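Kallikrein-10 (Homo sapiens, PDB 5LPE) is a secreted, zymogen-like, kallikrein-related serine peptidase that binds inhibitory zinc and has a tumor-suppressor role in breast and prostate cancer. Local coordinates at residues 36-41 / 229-234. Residues are numbered along the deposited sequence; the frame is centred on the assembly and turned at random.
Sequences QSWVLT and KVIRSN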
loop_
_atom_site.group_PDB
_atom_site.type_symbol
_atom_site.label_atom_id
_atom_site.label_comp_id
_atom_site.label_asym_id
_atom_site.label_seq_id
_atom_site.Cartn_x
_atom_site.Cartn_y
_atom_site.Cartn_z
ATOM N N GLN A 36 9.009 -12.987 2.585
ATOM C CA GLN A 36 9.896 -12.768 3.723
ATOM C C GLN A 36 11.057 -11.839 3.370
ATOM O O GLN A 36 11.638 -11.211 4.259
ATOM C CB GLN A 36 10.417 -14.100 4.252
ATOM C CG GLN A 36 11.084 -14.957 3.183
ATOM C CD GLN A 36 11.670 -16.228 3.742
ATOM O OE1 GLN A 36 11.238 -16.718 4.783
ATOM N NE2 GLN A 36 12.650 -16.776 3.052
ATOM N N SER A 37 11.467 -11.801 2.105
ATOM C CA SER A 37 12.515 -10.893 1.653
ATOM C C SER A 37 12.035 -9.701 0.830
ATOM O O SER A 37 12.878 -8.926 0.371
ATOM C CB SER A 37 13.580 -11.669 0.871
ATOM O OG SER A 37 14.486 -12.260 1.781
ATOM N N TRP A 38 10.729 -9.529 0.605
ATOM C CA TRP A 38 10.259 -8.551 -0.367
ATOM C C TRP A 38 9.138 -7.682 0.173
ATOM O O TRP A 38 8.183 -8.175 0.778
ATOM C CB TRP A 38 9.769 -9.225 -1.632
ATOM C CG TRP A 38 10.853 -9.782 -2.449
ATOM C CD1 TRP A 38 11.321 -11.053 -2.421
ATOM C CD2 TRP A 38 11.614 -9.087 -3.446
ATOM N NE1 TRP A 38 12.320 -11.201 -3.346
ATOM C CE2 TRP A 38 12.526 -10.005 -3.982
ATOM C CE3 TRP A 38 11.599 -7.774 -3.945
ATOM C CZ2 TRP A 38 13.420 -9.659 -4.986
ATOM C CZ3 TRP A 38 12.489 -7.433 -4.930
ATOM C CH2 TRP A 38 13.385 -8.368 -5.447
ATOM N N VAL A 39 9.248 -6.382 -0.096
ATOM C CA VAL A 39 8.246 -5.399 0.279
ATOM C C VAL A 39 7.803 -4.685 -0.986
ATOM O O VAL A 39 8.616 -4.434 -1.879
ATOM C CB VAL A 39 8.780 -4.401 1.321
ATOM C CG1 VAL A 39 7.727 -3.341 1.638
ATOM C CG2 VAL A 39 9.183 -5.121 2.578
ATOM N N LEU A 40 6.510 -4.400 -1.087
ATOM C CA LEU A 40 5.979 -3.707 -2.243
ATOM C C LEU A 40 5.402 -2.375 -1.810
ATOM O O LEU A 40 4.720 -2.278 -0.784
ATOM C CB LEU A 40 4.911 -4.514 -2.967
ATOM C CG LEU A 40 4.334 -3.838 -4.223
ATOM C CD1 LEU A 40 4.789 -4.471 -5.505
ATOM C CD2 LEU A 40 2.855 -3.953 -4.160
ATOM N N THR A 41 5.669 -1.357 -2.620
ATOM C CA THR A 41 5.254 0.000 -2.337
ATOM C C THR A 41 5.139 0.756 -3.657
ATOM O O THR A 41 5.426 0.222 -4.731
ATOM C CB THR A 41 6.244 0.670 -1.377
ATOM O OG1 THR A 41 5.809 2.003 -1.083
ATOM C CG2 THR A 41 7.639 0.704 -1.977
ATOM N N LYS A 229 7.559 -12.393 -10.722
ATOM C CA LYS A 229 8.789 -12.591 -11.474
ATOM C C LYS A 229 9.987 -11.940 -10.790
ATOM O O LYS A 229 11.066 -12.540 -10.754
ATOM C CB LYS A 229 8.626 -12.074 -12.904
ATOM C CG LYS A 229 9.850 -12.324 -13.770
ATOM C CD LYS A 229 9.511 -12.289 -15.249
ATOM C CE LYS A 229 9.627 -10.882 -15.843
ATOM N NZ LYS A 229 8.918 -10.812 -17.162
ATOM N N VAL A 230 9.840 -10.741 -10.227
ATOM C CA VAL A 230 11.007 -10.146 -9.575
ATOM C C VAL A 230 11.245 -10.800 -8.218
ATOM O O VAL A 230 12.391 -11.058 -7.834
ATOM C CB VAL A 230 10.906 -8.597 -9.477
ATOM C CG1 VAL A 230 9.684 -8.042 -10.183
ATOM C CG2 VAL A 230 10.965 -8.111 -8.068
ATOM N N ILE A 231 10.172 -11.113 -7.488
ATOM C CA ILE A 231 10.321 -11.873 -6.260
ATOM C C ILE A 231 10.930 -13.255 -6.535
ATOM O O ILE A 231 11.394 -13.924 -5.599
ATOM C CB ILE A 231 8.946 -11.907 -5.553
ATOM C CG1 ILE A 231 8.487 -10.478 -5.272
ATOM C CG2 ILE A 231 8.983 -12.623 -4.201
ATOM C CD1 ILE A 231 7.162 -10.441 -4.606
ATOM N N ARG A 232 10.929 -13.727 -7.790
ATOM C CA ARG A 232 11.385 -15.073 -8.132
ATOM C C ARG A 232 10.522 -16.123 -7.447
ATOM O O ARG A 232 10.728 -17.309 -7.683
ATOM C CB ARG A 232 12.867 -15.328 -7.806
ATOM C CG ARG A 232 13.766 -15.488 -9.039
ATOM C CD ARG A 232 14.552 -14.211 -9.374
ATOM N NE ARG A 232 14.785 -13.345 -8.213
ATOM C CZ ARG A 232 15.614 -13.624 -7.207
ATOM N NH1 ARG A 232 16.297 -14.752 -7.198
ATOM N NH2 ARG A 232 15.759 -12.781 -6.196
ATOM N N SER A 233 9.546 -15.714 -6.627
ATOM C CA SER A 233 8.502 -16.528 -6.000
ATOM C C SER A 233 7.597 -17.164 -7.037
ATOM O O SER A 233 6.491 -17.617 -6.706
ATOM C CB SER A 233 7.660 -15.709 -5.029
ATOM O OG SER A 233 7.184 -14.541 -5.673
ATOM N N ASN A 234 7.981 -16.986 -8.297
ATOM C CA ASN A 234 7.571 -17.783 -9.468
ATOM C C ASN A 234 6.604 -17.021 -10.375
ATOM O O ASN A 234 6.982 -16.408 -11.385
ATOM C CB ASN A 234 6.915 -19.131 -9.102
ATOM C CG ASN A 234 7.887 -20.146 -8.478
ATOM O OD1 ASN A 234 8.797 -20.658 -9.138
ATOM N ND2 ASN A 234 7.700 -20.432 -7.182
ATOM O OXT ASN A 234 5.402 -17.052 -10.140
#
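In the chymotrypsin-like fold of the S1 peptidases, the C-terminal helix returns from the second β-barrel to pack on the first, and here Trp-38 of that barrel meets Val-230 and Ile-231 near the C-terminus of the chain. The indole lays one face against the chain: Ile-231 CA stands over its five-membered ring, 3.8 Å from the centroid and 21° off the normal, a CH-pi contact. Trp-38 CG lies beside its own backbone N and anti to the carbonyl carbon (chi1 -72°), which turns the indole toward segment 229-234. Its pyrrole end receives Ile-231, whose CG2 lies 3.3 Å from Trp-38 CD1, while Val-230 CG2 touches the benzo end, 3.6 Å from Trp-38 CZ3. Arg-232, where phi turns positive after the helix, folds back through bends at chi2 and chi3, bringing NE into a weak hydrogen bond with Val-230 O (3.3 Å) and NH2 to the indole edge, 4.1 Å from Trp-38 CZ2. Replacing Trp-38 by an alanine is likely to leave Ile-231 and Val-230 without the indole they rest on, opening a gap between strand 38-41 and the C-terminal residues. Around this junction, Ile-231 also touches Val-34 of strand 26-35, Val-230 reaches Leu-98 of strand 97-101, and Arg-72 of strand 66-75 adjoins both Trp-38 and Arg-232.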